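Local coordinates for protein L-glyceraldehyde 3-phosphate reductase (Clostridium beijerinckii, PDB 6HG6) that probably reduces aldehydes, furfural among them, using NADPH bound at the mouth of a TIM barrel, at residues L25-G31 with T293-A299; T58-N64 with L92-A98; L146-M150 with K177-L182; Y170-E176 with N206-A212. One frame throughout, in Å; residues are numbered along the deposited sequence. Where two conformers were deposited one is given.

Interaction 1 (L25-G31 with T293-A299); sequences LPMISFG and TSVLIGA. With NDP (NADPH dihydro-nicotinamide-adenine-dinucleotide phosphate), chain B.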
# COMPACT_ATOMS: atom_id res chain seq x y z
N LEU A 25 -0.97 9.61 -6.10
CA LEU A 25 -0.39 9.06 -4.87
C LEU A 25 1.05 9.58 -4.79
O LEU A 25 1.72 9.78 -5.81
CB LEU A 25 -0.34 7.53 -4.92
CG LEU A 25 -1.65 6.79 -5.14
CD1 LEU A 25 -1.45 5.29 -4.98
CD2 LEU A 25 -2.71 7.29 -4.18
N PRO A 26 1.59 9.75 -3.57
CA PRO A 26 3.03 9.97 -3.42
C PRO A 26 3.70 8.68 -3.92
O PRO A 26 3.13 7.60 -3.74
CB PRO A 26 3.23 10.05 -1.90
CG PRO A 26 2.09 9.18 -1.35
CD PRO A 26 0.94 9.50 -2.28
N MET A 27 4.90 8.77 -4.47
CA MET A 27 5.58 7.56 -4.98
C MET A 27 5.91 6.63 -3.81
O MET A 27 6.00 5.44 -4.06
CB MET A 27 6.84 7.92 -5.77
CG MET A 27 6.48 8.48 -7.10
SD MET A 27 7.99 8.74 -8.10
CE MET A 27 8.48 7.07 -8.47
N ILE A 28 6.02 7.17 -2.61
CA ILE A 28 6.11 6.39 -1.34
C ILE A 28 4.84 6.66 -0.54
O ILE A 28 4.60 7.81 -0.23
CB ILE A 28 7.36 6.74 -0.48
CG1 ILE A 28 8.67 6.63 -1.24
CG2 ILE A 28 7.38 5.85 0.75
CD1 ILE A 28 8.85 5.29 -1.86
N SER A 29 4.09 5.61 -0.22
CA SER A 29 2.91 5.61 0.66
C SER A 29 3.29 4.93 1.96
O SER A 29 4.20 4.04 1.94
CB SER A 29 1.72 4.95 0.01
OG SER A 29 1.32 5.65 -1.17
N PHE A 30 2.55 5.25 3.03
CA PHE A 30 2.86 4.74 4.37
C PHE A 30 1.73 3.82 4.82
O PHE A 30 0.57 4.23 4.83
CB PHE A 30 3.11 5.90 5.32
CG PHE A 30 3.64 5.41 6.62
CD1 PHE A 30 4.95 4.92 6.69
CD2 PHE A 30 2.83 5.32 7.73
CE1 PHE A 30 5.42 4.35 7.87
CE2 PHE A 30 3.32 4.78 8.91
CZ PHE A 30 4.61 4.34 8.98
N GLY A 31 2.09 2.61 5.22
CA GLY A 31 1.10 1.60 5.65
C GLY A 31 1.15 1.37 7.14
O GLY A 31 2.25 1.43 7.73
N THR A 293 2.21 2.76 -9.49
CA THR A 293 1.96 4.16 -9.08
C THR A 293 2.78 4.53 -7.84
O THR A 293 3.43 5.58 -7.80
CB THR A 293 0.48 4.36 -8.76
OG1 THR A 293 -0.31 3.79 -9.81
CG2 THR A 293 0.17 5.82 -8.54
N SER A 294 2.81 3.64 -6.87
CA SER A 294 3.37 3.92 -5.53
C SER A 294 3.86 2.63 -4.90
O SER A 294 3.41 1.53 -5.26
CB SER A 294 2.28 4.51 -4.65
OG SER A 294 2.77 4.98 -3.41
N VAL A 295 4.81 2.79 -4.01
CA VAL A 295 5.25 1.63 -3.18
C VAL A 295 4.84 1.94 -1.74
O VAL A 295 5.12 3.06 -1.22
CB VAL A 295 6.75 1.36 -3.33
CG1 VAL A 295 7.58 2.55 -2.91
CG2 VAL A 295 7.13 0.11 -2.54
N LEU A 296 4.26 0.94 -1.11
CA LEU A 296 3.73 1.05 0.25
C LEU A 296 4.76 0.51 1.22
O LEU A 296 5.17 -0.68 1.08
CB LEU A 296 2.41 0.30 0.12
CG LEU A 296 1.37 0.44 1.18
CD1 LEU A 296 1.21 1.84 1.73
CD2 LEU A 296 0.09 -0.14 0.66
N ILE A 297 5.32 1.38 2.07
CA ILE A 297 6.33 1.02 3.10
C ILE A 297 5.70 0.96 4.49
O ILE A 297 4.66 1.57 4.73
CB ILE A 297 7.52 1.99 3.15
CG1 ILE A 297 7.11 3.37 3.69
CG2 ILE A 297 8.18 2.08 1.79
CD1 ILE A 297 8.24 4.31 4.07
N GLY A 298 6.42 0.31 5.39
CA GLY A 298 6.14 0.32 6.84
C GLY A 298 7.35 0.87 7.52
O GLY A 298 8.40 0.96 6.88
N ALA A 299 7.26 1.21 8.79
CA ALA A 299 8.39 1.65 9.61
C ALA A 299 8.09 1.44 11.08
O ALA A 299 6.93 1.50 11.45
CB ALA A 299 8.68 3.09 9.34
PA NDP B . 7.93 -3.28 3.72
O1A NDP B . 8.18 -4.45 2.82
O2A NDP B . 8.26 -1.87 3.37
O5B NDP B . 8.50 -3.60 5.19
C5B NDP B . 8.38 -2.59 6.23
C4B NDP B . 9.31 -2.94 7.36
O4B NDP B . 10.66 -3.06 6.82
C3B NDP B . 9.43 -1.91 8.50
O3B NDP B . 8.47 -2.09 9.53
C2B NDP B . 10.84 -2.19 9.00
O2B NDP B . 10.78 -3.35 9.82
C1B NDP B . 11.59 -2.49 7.71
N9A NDP B . 12.17 -1.34 7.03
C8A NDP B . 11.51 -0.30 6.43
N7A NDP B . 12.31 0.56 5.85
C5A NDP B . 13.58 0.05 6.07
C6A NDP B . 14.86 0.51 5.70
N6A NDP B . 15.08 1.62 5.00
N1A NDP B . 15.93 -0.25 6.08
C2A NDP B . 15.71 -1.36 6.78
N3A NDP B . 14.55 -1.89 7.18
C4A NDP B . 13.51 -1.13 6.79
O3 NDP B . 6.34 -3.22 3.99
PN NDP B . 5.29 -4.09 4.83
O1N NDP B . 5.33 -3.60 6.23
O2N NDP B . 5.43 -5.55 4.54
O5D NDP B . 3.91 -3.59 4.15
C5D NDP B . 3.74 -2.16 3.94
C4D NDP B . 2.27 -1.84 3.90
O4D NDP B . 1.66 -2.55 2.80
C3D NDP B . 1.44 -2.29 5.10
O3D NDP B . 1.62 -1.40 6.19
C2D NDP B . 0.03 -2.25 4.48
O2D NDP B . -0.44 -0.93 4.44
C1D NDP B . 0.28 -2.79 3.07
N1N NDP B . 0.01 -4.24 2.96
C2N NDP B . -1.08 -4.67 2.24
C3N NDP B . -1.55 -5.95 2.31
C7N NDP B . -2.75 -6.34 1.49
O7N NDP B . -3.38 -5.49 0.83
N7N NDP B . -3.11 -7.62 1.52
C4N NDP B . -0.83 -6.90 3.23
C5N NDP B . 0.44 -6.39 3.80
C6N NDP B . 0.83 -5.16 3.59
P2B NDP B . 11.82 -3.46 11.04
O1X NDP B . 12.26 -2.11 11.57
O2X NDP B . 11.08 -4.27 12.09
O3X NDP B . 12.97 -4.24 10.41
O HOH W 1 4.25 0.60 9.49
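Met-27 to Gly-31 run beside Ser-294 to Gly-298 where the first and last strands of the TIM barrel meet and close the parallel sheet; the short axes cross at -31°. Four backbone bonds alternate between the strands: Val-295 N to Met-27 O, Ser-29 N to Val-295 O, Ile-297 N to Ser-29 O, and Gly-31 N to Ile-297 O. At the N-terminal end of the pairing a relay of hydroxyls adds to them. Ser-29 OG donates to Ser-294 OG (2.8 Å), which in turn donates to Pro-26 O at 2.7 Å, nearly in line with that carbonyl. With OG anti to its own backbone N (chi1 -172°), Ser-294 reaches toward 25-31, where the buried hydroxyl both gives and takes a bond.

The apolar contacts lie on two faces. On the outer face, under helix 302-308 and the loop after it, Ile-28 CG2 meets Ile-297 CD1 at 3.8 Å, and Phe-30 swings its ring across Ile-297 until the ring edge reaches Ala-299, with CE1 3.8 Å from CB in the ring plane. On the other face, Leu-296 CD1 covers Ser-29 CB.

The C-terminal parts of both segments line the cofactor site. Leu-296 CG packs 3.4 Å from NDP O4D, while Gly-31, bare of any side chain, takes ribose O3D to 3.0 Å from its C. Gly-298, a known NADPH-binding residue, offers its N to the pyrophosphate oxygen O2A in a weak bond. Beyond it, one water bridges Gly-31 O and Ala-299 N, accepting from the latter at 3.1 Å.

Interaction 2 (T58-N64 with L92-A98); sequences THFDLAN and LLISTKA. With NDP (NADPH dihydro-nicotinamide-adenine-dinucleotide phosphate), chain B.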
# COMPACT_ATOMS: atom_id res chain seq x y z
N THR A 58 1.51 11.57 1.59
CA THR A 58 0.14 12.06 1.80
C THR A 58 -0.83 10.90 1.92
O THR A 58 -2.06 11.16 2.08
CB THR A 58 -0.26 12.96 0.64
OG1 THR A 58 -0.10 12.25 -0.59
CG2 THR A 58 0.57 14.21 0.63
N HIS A 59 -0.36 9.68 1.70
CA HIS A 59 -1.25 8.51 1.66
C HIS A 59 -0.92 7.58 2.82
O HIS A 59 0.24 7.15 2.92
CB HIS A 59 -1.21 7.84 0.31
CG HIS A 59 -1.98 6.59 0.25
ND1 HIS A 59 -3.21 6.46 0.95
CD2 HIS A 59 -1.80 5.44 -0.43
CE1 HIS A 59 -3.68 5.24 0.70
NE2 HIS A 59 -2.86 4.61 -0.16
N PHE A 60 -1.91 7.37 3.68
CA PHE A 60 -1.90 6.44 4.82
C PHE A 60 -2.84 5.29 4.49
O PHE A 60 -4.03 5.52 4.23
CB PHE A 60 -2.26 7.16 6.12
CG PHE A 60 -1.20 8.14 6.52
CD1 PHE A 60 -1.23 9.43 6.02
CD2 PHE A 60 -0.13 7.78 7.32
CE1 PHE A 60 -0.23 10.34 6.34
CE2 PHE A 60 0.88 8.68 7.63
CZ PHE A 60 0.82 9.97 7.16
N ASP A 61 -2.29 4.09 4.50
CA ASP A 61 -3.03 2.87 4.11
C ASP A 61 -3.34 2.05 5.36
O ASP A 61 -2.43 1.70 6.12
CB ASP A 61 -2.22 2.04 3.10
CG ASP A 61 -2.95 0.81 2.61
OD1 ASP A 61 -3.95 0.97 1.83
OD2 ASP A 61 -2.61 -0.28 3.14
N LEU A 62 -4.62 1.79 5.56
CA LEU A 62 -5.12 0.94 6.64
C LEU A 62 -5.99 -0.16 6.06
O LEU A 62 -6.23 -0.22 4.83
CB LEU A 62 -5.91 1.81 7.61
CG LEU A 62 -5.05 2.82 8.35
CD1 LEU A 62 -5.12 4.17 7.61
CD2 LEU A 62 -5.50 2.94 9.77
N ALA A 63 -6.42 -1.03 6.95
CA ALA A 63 -7.39 -2.09 6.69
C ALA A 63 -8.10 -2.29 8.02
O ALA A 63 -7.53 -1.98 9.11
CB ALA A 63 -6.78 -3.41 6.25
N ASN A 64 -9.29 -2.84 7.93
CA ASN A 64 -10.08 -3.10 9.14
C ASN A 64 -9.24 -3.88 10.16
O ASN A 64 -9.27 -3.51 11.36
CB ASN A 64 -11.42 -3.77 8.82
CG ASN A 64 -11.37 -5.08 8.05
OD1 ASN A 64 -10.29 -5.62 7.74
ND2 ASN A 64 -12.57 -5.59 7.78
N LEU A 92 -4.79 14.57 2.88
CA LEU A 92 -4.41 13.15 3.08
C LEU A 92 -5.30 12.25 2.25
O LEU A 92 -6.46 12.55 2.07
CB LEU A 92 -4.54 12.77 4.55
CG LEU A 92 -3.66 13.55 5.50
CD1 LEU A 92 -3.93 13.13 6.93
CD2 LEU A 92 -2.19 13.38 5.16
N LEU A 93 -4.75 11.15 1.79
CA LEU A 93 -5.56 10.05 1.24
C LEU A 93 -5.50 8.93 2.27
O LEU A 93 -4.38 8.44 2.63
CB LEU A 93 -5.06 9.48 -0.08
CG LEU A 93 -5.08 10.41 -1.25
CD1 LEU A 93 -4.62 9.65 -2.49
CD2 LEU A 93 -6.44 11.06 -1.43
N ILE A 94 -6.66 8.58 2.79
CA ILE A 94 -6.79 7.53 3.79
C ILE A 94 -7.57 6.38 3.16
O ILE A 94 -8.64 6.61 2.58
CB ILE A 94 -7.48 8.08 5.04
CG1 ILE A 94 -6.72 9.28 5.60
CG2 ILE A 94 -7.64 6.94 6.04
CD1 ILE A 94 -7.52 10.10 6.59
N SER A 95 -7.03 5.19 3.26
CA SER A 95 -7.74 4.01 2.74
C SER A 95 -8.16 3.10 3.90
O SER A 95 -7.54 3.11 4.98
CB SER A 95 -6.89 3.23 1.80
OG SER A 95 -5.74 2.75 2.51
N THR A 96 -9.15 2.27 3.64
CA THR A 96 -9.34 1.06 4.47
C THR A 96 -9.87 -0.04 3.54
O THR A 96 -10.03 0.20 2.32
CB THR A 96 -10.19 1.31 5.71
OG1 THR A 96 -9.95 0.15 6.53
CG2 THR A 96 -11.66 1.49 5.38
N LYS A 97 -10.07 -1.21 4.09
CA LYS A 97 -10.39 -2.42 3.32
C LYS A 97 -11.23 -3.35 4.19
O LYS A 97 -11.19 -3.26 5.41
CB LYS A 97 -9.10 -3.17 2.93
CG LYS A 97 -7.91 -2.28 2.58
CD LYS A 97 -6.75 -3.09 1.98
CE LYS A 97 -5.53 -2.27 1.66
NZ LYS A 97 -4.81 -1.92 2.91
N ALA A 98 -11.93 -4.23 3.49
CA ALA A 98 -12.67 -5.36 4.08
C ALA A 98 -12.52 -6.53 3.11
O ALA A 98 -12.58 -6.32 1.85
CB ALA A 98 -14.11 -4.97 4.27
PA NDP B . 7.93 -3.28 3.72
O1A NDP B . 8.18 -4.45 2.82
O2A NDP B . 8.26 -1.87 3.37
O5B NDP B . 8.50 -3.60 5.19
C5B NDP B . 8.38 -2.59 6.23
C4B NDP B . 9.31 -2.94 7.36
O4B NDP B . 10.66 -3.06 6.82
C3B NDP B . 9.43 -1.91 8.50
O3B NDP B . 8.47 -2.09 9.53
C2B NDP B . 10.84 -2.19 9.00
O2B NDP B . 10.78 -3.35 9.82
C1B NDP B . 11.59 -2.49 7.71
N9A NDP B . 12.17 -1.34 7.03
C8A NDP B . 11.51 -0.30 6.43
N7A NDP B . 12.31 0.56 5.85
C5A NDP B . 13.58 0.05 6.07
C6A NDP B . 14.86 0.51 5.70
N6A NDP B . 15.08 1.62 5.00
N1A NDP B . 15.93 -0.25 6.08
C2A NDP B . 15.71 -1.36 6.78
N3A NDP B . 14.55 -1.89 7.18
C4A NDP B . 13.51 -1.13 6.79
O3 NDP B . 6.34 -3.22 3.99
PN NDP B . 5.29 -4.09 4.83
O1N NDP B . 5.33 -3.60 6.23
O2N NDP B . 5.43 -5.55 4.54
O5D NDP B . 3.91 -3.59 4.15
C5D NDP B . 3.74 -2.16 3.94
C4D NDP B . 2.27 -1.84 3.90
O4D NDP B . 1.66 -2.55 2.80
C3D NDP B . 1.44 -2.29 5.10
O3D NDP B . 1.62 -1.40 6.19
C2D NDP B . 0.03 -2.25 4.48
O2D NDP B . -0.44 -0.93 4.44
C1D NDP B . 0.28 -2.79 3.07
N1N NDP B . 0.01 -4.24 2.96
C2N NDP B . -1.08 -4.67 2.24
C3N NDP B . -1.55 -5.95 2.31
C7N NDP B . -2.75 -6.34 1.49
O7N NDP B . -3.38 -5.49 0.83
N7N NDP B . -3.11 -7.62 1.52
C4N NDP B . -0.83 -6.90 3.23
C5N NDP B . 0.44 -6.39 3.80
C6N NDP B . 0.83 -5.16 3.59
P2B NDP B . 11.82 -3.46 11.04
O1X NDP B . 12.26 -2.11 11.57
O2X NDP B . 11.08 -4.27 12.09
O3X NDP B . 12.97 -4.24 10.41
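Asp-61 OD2 is gripped from two directions. Lys-97 NZ forms a salt bridge to it at 2.8 Å from the syn side. The NADPH ribose hydroxyl O2D donates to Asp-61 OD2 at 2.6 Å. The other oxygen, OD1, takes Ser-95 OG at 2.6 Å, well above the carboxylate plane, so the group is fixed in rotation. Lys-97 arrives across Asp-61 at about a right angle; the bend at its last torsion (chi4 75°) brings NZ also to Leu-62 O, 2.9 Å away, and Tyr-66 OH takes a further bond. With His-138 packed beside Lys-97, this fits the Asp-Tyr-Lys-His tetrad of aldo-keto reductases.

Toward the start of the strands, Leu-93 O accepts twice. Phe-60 N supplies the regular sheet bond, and His-59 ND1 donates at 2.8 Å, with the oxygen exactly in the imidazole plane but the nitrogen standing above the carbonyl plane. On the reverse face, Leu-92 CD2 meets the edge of the Phe-60 ring at CE1 (3.8 Å).

The two strands are neighbours in a right-handed beta-alpha-beta unit through helix 72-85, whose Phe-77 meets Phe-60; strand 28-31 flanks 59-61, and strand 132-137 flanks 93-98.

Interaction 3 (L146-M150 with K177-L182); sequences LEESM and KAAAIL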
# COMPACT_ATOMS: atom_id res chain seq x y z
N LEU A 146 -18.78 -11.88 -7.90
CA LEU A 146 -18.00 -10.65 -7.98
C LEU A 146 -18.94 -9.44 -8.02
O LEU A 146 -18.63 -8.43 -7.41
CB LEU A 146 -17.12 -10.71 -9.23
CG LEU A 146 -16.17 -9.53 -9.40
CD1 LEU A 146 -15.25 -9.33 -8.21
CD2 LEU A 146 -15.35 -9.72 -10.66
N GLU A 147 -20.08 -9.59 -8.68
CA GLU A 147 -21.11 -8.52 -8.80
C GLU A 147 -21.58 -8.05 -7.40
O GLU A 147 -21.90 -6.86 -7.25
CB GLU A 147 -22.26 -9.08 -9.64
CG GLU A 147 -21.89 -9.43 -11.08
CD GLU A 147 -21.10 -10.70 -11.42
OE1 GLU A 147 -20.89 -11.58 -10.53
OE2 GLU A 147 -20.70 -10.80 -12.64
N GLU A 148 -21.66 -8.96 -6.43
CA GLU A 148 -22.09 -8.62 -5.04
C GLU A 148 -21.01 -7.81 -4.36
O GLU A 148 -21.34 -6.79 -3.74
CB GLU A 148 -22.49 -9.85 -4.23
CG GLU A 148 -22.86 -9.48 -2.81
CD GLU A 148 -23.42 -10.63 -1.97
OE1 GLU A 148 -23.89 -11.66 -2.55
OE2 GLU A 148 -23.41 -10.50 -0.74
N SER A 149 -19.74 -8.24 -4.41
CA SER A 149 -18.63 -7.53 -3.74
C SER A 149 -18.43 -6.15 -4.38
O SER A 149 -18.26 -5.15 -3.67
CB SER A 149 -17.36 -8.36 -3.78
OG SER A 149 -17.59 -9.67 -3.30
N MET A 150 -18.51 -6.08 -5.70
CA MET A 150 -18.29 -4.80 -6.41
C MET A 150 -19.48 -3.86 -6.17
O MET A 150 -19.25 -2.66 -5.96
CB MET A 150 -18.06 -5.05 -7.91
CG MET A 150 -16.75 -5.81 -8.22
SD MET A 150 -15.24 -5.10 -7.48
CE MET A 150 -15.09 -6.03 -5.95
N LYS A 177 -12.65 -8.25 -14.92
CA LYS A 177 -14.09 -8.45 -14.63
C LYS A 177 -14.58 -7.37 -13.66
O LYS A 177 -15.67 -6.83 -13.88
CB LYS A 177 -14.31 -9.85 -14.10
CG LYS A 177 -14.04 -10.92 -15.15
CD LYS A 177 -14.32 -12.29 -14.65
CE LYS A 177 -13.91 -13.31 -15.68
NZ LYS A 177 -14.07 -14.66 -15.10
N ALA A 178 -13.81 -7.07 -12.62
CA ALA A 178 -14.16 -6.06 -11.61
C ALA A 178 -14.27 -4.70 -12.31
O ALA A 178 -15.27 -3.98 -12.05
CB ALA A 178 -13.13 -6.02 -10.51
N ALA A 179 -13.30 -4.39 -13.16
CA ALA A 179 -13.29 -3.09 -13.87
C ALA A 179 -14.57 -2.98 -14.72
O ALA A 179 -15.17 -1.88 -14.77
CB ALA A 179 -12.07 -2.97 -14.75
N ALA A 180 -14.98 -4.07 -15.38
CA ALA A 180 -16.18 -4.05 -16.23
C ALA A 180 -17.43 -3.78 -15.37
O ALA A 180 -18.34 -3.02 -15.80
CB ALA A 180 -16.31 -5.32 -17.02
N ILE A 181 -17.52 -4.42 -14.21
CA ILE A 181 -18.70 -4.25 -13.33
C ILE A 181 -18.71 -2.84 -12.79
O ILE A 181 -19.78 -2.24 -12.81
CB ILE A 181 -18.72 -5.30 -12.22
CG1 ILE A 181 -18.97 -6.68 -12.84
CG2 ILE A 181 -19.73 -4.93 -11.15
CD1 ILE A 181 -18.49 -7.82 -11.96
N LEU A 182 -17.58 -2.33 -12.29
CA LEU A 182 -17.55 -0.97 -11.69
C LEU A 182 -17.80 0.09 -12.76
O LEU A 182 -18.43 1.12 -12.46
CB LEU A 182 -16.28 -0.82 -10.88
CG LEU A 182 -16.27 -1.70 -9.62
CD1 LEU A 182 -14.90 -1.72 -9.02
CD2 LEU A 182 -17.32 -1.22 -8.61
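The carboxylate of Glu-147 is the flat group that meets the other helix, and it does so with a face: in the conformer described, Ile-181 CD1 sits almost equally far from CG, CD and OE2, the last at 3.8 Å. A second conformer makes this outer part of the contact less certain. It belongs to the packing of two neighbouring outer helices of the TIM barrel, 146-158 and 172-184, which cross here at -59° with axes 9.8 Å apart and no hydrogen bond between the segments.

Ile-181 wedges between three residues of the first helix. Its CD1 also lies against Leu-146 CG, 3.9 Å away, while its other branch, CG2, presses on Met-150 CB at 3.6 Å. Leu-146 points its CG anti to the backbone N (chi1 -176°), which carries CD2 over the second helix to Lys-177 CB, 3.6 Å off; the rest of that lysine leads away, its NZ in a long, weak ion pair with Glu-173.

On the buried side, toward the strands, Met-150 takes over. It is folded at its second and third torsions, setting the sulphur against two partners of the second helix: SD lies 3.8 Å from Ala-178 CB and 3.7 Å from Leu-182 CD1.

Interaction 4 (Y170-E176 with N206-A212); sequences YNGETME and NGLKRAA. With EDO (1,2-ethanediol), chain H.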
# COMPACT_ATOMS: atom_id res chain seq x y z
N TYR A 170 -6.02 -8.95 -6.36
CA TYR A 170 -6.70 -9.53 -7.53
C TYR A 170 -5.67 -9.95 -8.57
O TYR A 170 -4.57 -9.37 -8.63
CB TYR A 170 -7.71 -8.54 -8.12
CG TYR A 170 -9.05 -8.61 -7.45
CD1 TYR A 170 -9.18 -8.44 -6.09
CD2 TYR A 170 -10.18 -8.85 -8.20
CE1 TYR A 170 -10.44 -8.40 -5.50
CE2 TYR A 170 -11.43 -8.93 -7.61
CZ TYR A 170 -11.57 -8.71 -6.25
OH TYR A 170 -12.84 -8.74 -5.72
N ASN A 171 -6.00 -11.00 -9.34
CA ASN A 171 -5.20 -11.35 -10.54
C ASN A 171 -5.69 -10.51 -11.73
O ASN A 171 -6.68 -9.77 -11.60
CB ASN A 171 -5.16 -12.86 -10.79
CG ASN A 171 -6.52 -13.49 -10.99
OD1 ASN A 171 -7.50 -12.79 -11.25
ND2 ASN A 171 -6.60 -14.81 -10.96
N GLY A 172 -5.04 -10.61 -12.88
CA GLY A 172 -5.39 -9.81 -14.07
C GLY A 172 -6.77 -10.14 -14.60
O GLY A 172 -7.54 -9.21 -14.86
N GLU A 173 -7.11 -11.42 -14.72
CA GLU A 173 -8.42 -11.82 -15.28
C GLU A 173 -9.55 -11.26 -14.40
O GLU A 173 -10.50 -10.64 -14.94
CB GLU A 173 -8.48 -13.33 -15.41
CG GLU A 173 -9.83 -13.81 -15.93
CD GLU A 173 -9.84 -15.27 -16.37
OE1 GLU A 173 -10.97 -15.81 -16.54
OE2 GLU A 173 -8.73 -15.84 -16.58
N THR A 174 -9.44 -11.42 -13.10
CA THR A 174 -10.51 -10.98 -12.18
C THR A 174 -10.53 -9.45 -12.07
O THR A 174 -11.65 -8.90 -11.92
CB THR A 174 -10.43 -11.70 -10.83
OG1 THR A 174 -10.20 -13.09 -11.05
CG2 THR A 174 -11.72 -11.51 -10.07
N MET A 175 -9.38 -8.80 -12.13
CA MET A 175 -9.33 -7.32 -12.16
C MET A 175 -10.14 -6.83 -13.36
O MET A 175 -10.80 -5.78 -13.19
CB MET A 175 -7.91 -6.77 -12.28
CG MET A 175 -7.83 -5.29 -12.00
SD MET A 175 -6.80 -4.41 -13.21
CE MET A 175 -7.87 -4.36 -14.65
N GLU A 176 -9.98 -7.45 -14.53
CA GLU A 176 -10.70 -7.06 -15.77
C GLU A 176 -12.21 -7.16 -15.52
O GLU A 176 -12.95 -6.25 -15.92
CB GLU A 176 -10.32 -7.94 -16.94
CG GLU A 176 -8.96 -7.55 -17.52
CD GLU A 176 -8.40 -8.47 -18.59
OE1 GLU A 176 -7.32 -8.17 -19.06
OE2 GLU A 176 -9.02 -9.51 -18.92
N ASN A 206 0.57 -13.27 -13.19
CA ASN A 206 -0.88 -13.55 -13.05
C ASN A 206 -1.71 -12.52 -13.83
O ASN A 206 -2.91 -12.46 -13.62
CB ASN A 206 -1.30 -13.58 -11.58
CG ASN A 206 -1.30 -12.21 -10.94
OD1 ASN A 206 -0.93 -11.24 -11.59
ND2 ASN A 206 -1.73 -12.14 -9.69
N GLY A 207 -1.07 -11.70 -14.67
CA GLY A 207 -1.73 -10.73 -15.55
C GLY A 207 -2.06 -9.40 -14.89
O GLY A 207 -2.46 -8.51 -15.64
N LEU A 208 -1.86 -9.23 -13.58
CA LEU A 208 -2.32 -8.01 -12.88
C LEU A 208 -1.57 -6.79 -13.39
O LEU A 208 -2.23 -5.75 -13.70
CB LEU A 208 -2.25 -8.19 -11.37
CG LEU A 208 -2.85 -7.06 -10.52
CD1 LEU A 208 -1.91 -5.86 -10.49
CD2 LEU A 208 -4.25 -6.64 -11.01
N LYS A 209 -0.25 -6.84 -13.44
CA LYS A 209 0.52 -5.63 -13.82
C LYS A 209 0.14 -5.17 -15.24
O LYS A 209 -0.13 -3.95 -15.39
CB LYS A 209 2.01 -5.89 -13.68
CG LYS A 209 2.88 -4.65 -13.65
CD LYS A 209 4.34 -5.04 -13.45
CE LYS A 209 5.28 -3.85 -13.53
NZ LYS A 209 6.70 -4.22 -13.66
N ARG A 210 0.02 -6.10 -16.18
CA ARG A 210 -0.37 -5.78 -17.57
C ARG A 210 -1.84 -5.34 -17.64
O ARG A 210 -2.10 -4.41 -18.39
CB ARG A 210 -0.09 -6.98 -18.47
CG ARG A 210 -0.58 -6.84 -19.90
CD ARG A 210 -0.14 -8.08 -20.66
NE ARG A 210 -0.88 -8.42 -21.88
CZ ARG A 210 -0.42 -8.46 -23.14
NH1 ARG A 210 0.84 -8.16 -23.44
NH2 ARG A 210 -1.23 -8.83 -24.11
N ALA A 211 -2.77 -6.01 -16.96
CA ALA A 211 -4.21 -5.66 -17.01
C ALA A 211 -4.39 -4.26 -16.42
O ALA A 211 -5.17 -3.50 -16.98
CB ALA A 211 -5.06 -6.68 -16.28
N ALA A 212 -3.71 -3.92 -15.33
CA ALA A 212 -3.85 -2.60 -14.68
C ALA A 212 -3.41 -1.54 -15.69
O ALA A 212 -4.18 -0.60 -15.96
CB ALA A 212 -3.06 -2.51 -13.41
C1 EDO H . 0.51 -11.07 -18.60
O1 EDO H . -0.81 -10.95 -19.14
C2 EDO H . 0.64 -12.24 -17.69
O2 EDO H . 1.31 -11.92 -16.48
O HOH W 2 -5.26 -13.69 -14.32
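Met-175 and Leu-208 make the apolar centre, their side chains crossing at about a right angle with Met-175 CB 3.9 Å from Leu-208 CD2. Met-175 sends CG anti to its backbone N (chi1 -167°) and then bends twice, laying SD 3.8 Å from Ala-212 CA and turning CE back onto Ala-211. These residues line the groove between helices 172-184 and 208-214, outer helices of the barrel whose axes approach to 8.5 Å at 29°, with Asn-192 of strand 189-195 beneath.

Further out, the two helix starts almost touch backbone to backbone. Gly-172 CA comes within 3.5 Å of Gly-207 C, an approach possible because Gly-172 has no side chain where it faces Gly-207, and Ala-211 CB rests on Gly-172.

At the rim the contact turns polar. Gly-172 N donates to Asn-206 O at 2.9 Å, and the same oxygen takes a bond from a water at 2.7 Å; that water accepts from Glu-173 N. Asn-171, the N-cap, uses OD1 twice within its own helix, for Thr-174 N and, on a lone pair in the carbonyl plane, for Thr-174 OG1 (2.7 Å).

Asn-171 thus caps its helix, and Asn-206, one residue before the N-cap Gly-207, holds Leu-208 N in an Asx turn through OD1. Asn-206 O takes the first amide of the neighbouring helix directly and the next through a water; the positive end of that helix dipole would probably strengthen the oxygen's hold, so polar bonds pin the ends while apolar packing holds the groove.

Strand 28-31 begins the barrel near the N terminus, and interaction 1 closes the largest loop, 262 residues later, by joining it to strand 294-297; the other three contacts all lie within that span. Interaction 2 closes a short beta-alpha-beta loop first, and its strand 59-61 bonds to 28-31, so interactions 1 and 2 form continuous sheet with NADPH resting on both. Farther along, the contacts move to the outer helices. Interactions 3 and 4 cross, their segments alternating, and share helix 172-184: one flank meets helix 146-158, the other helix 208-214. Tyr-170 touches Leu-146 and Met-150, joining the two contacts, which stand about 13 Å apart between centres.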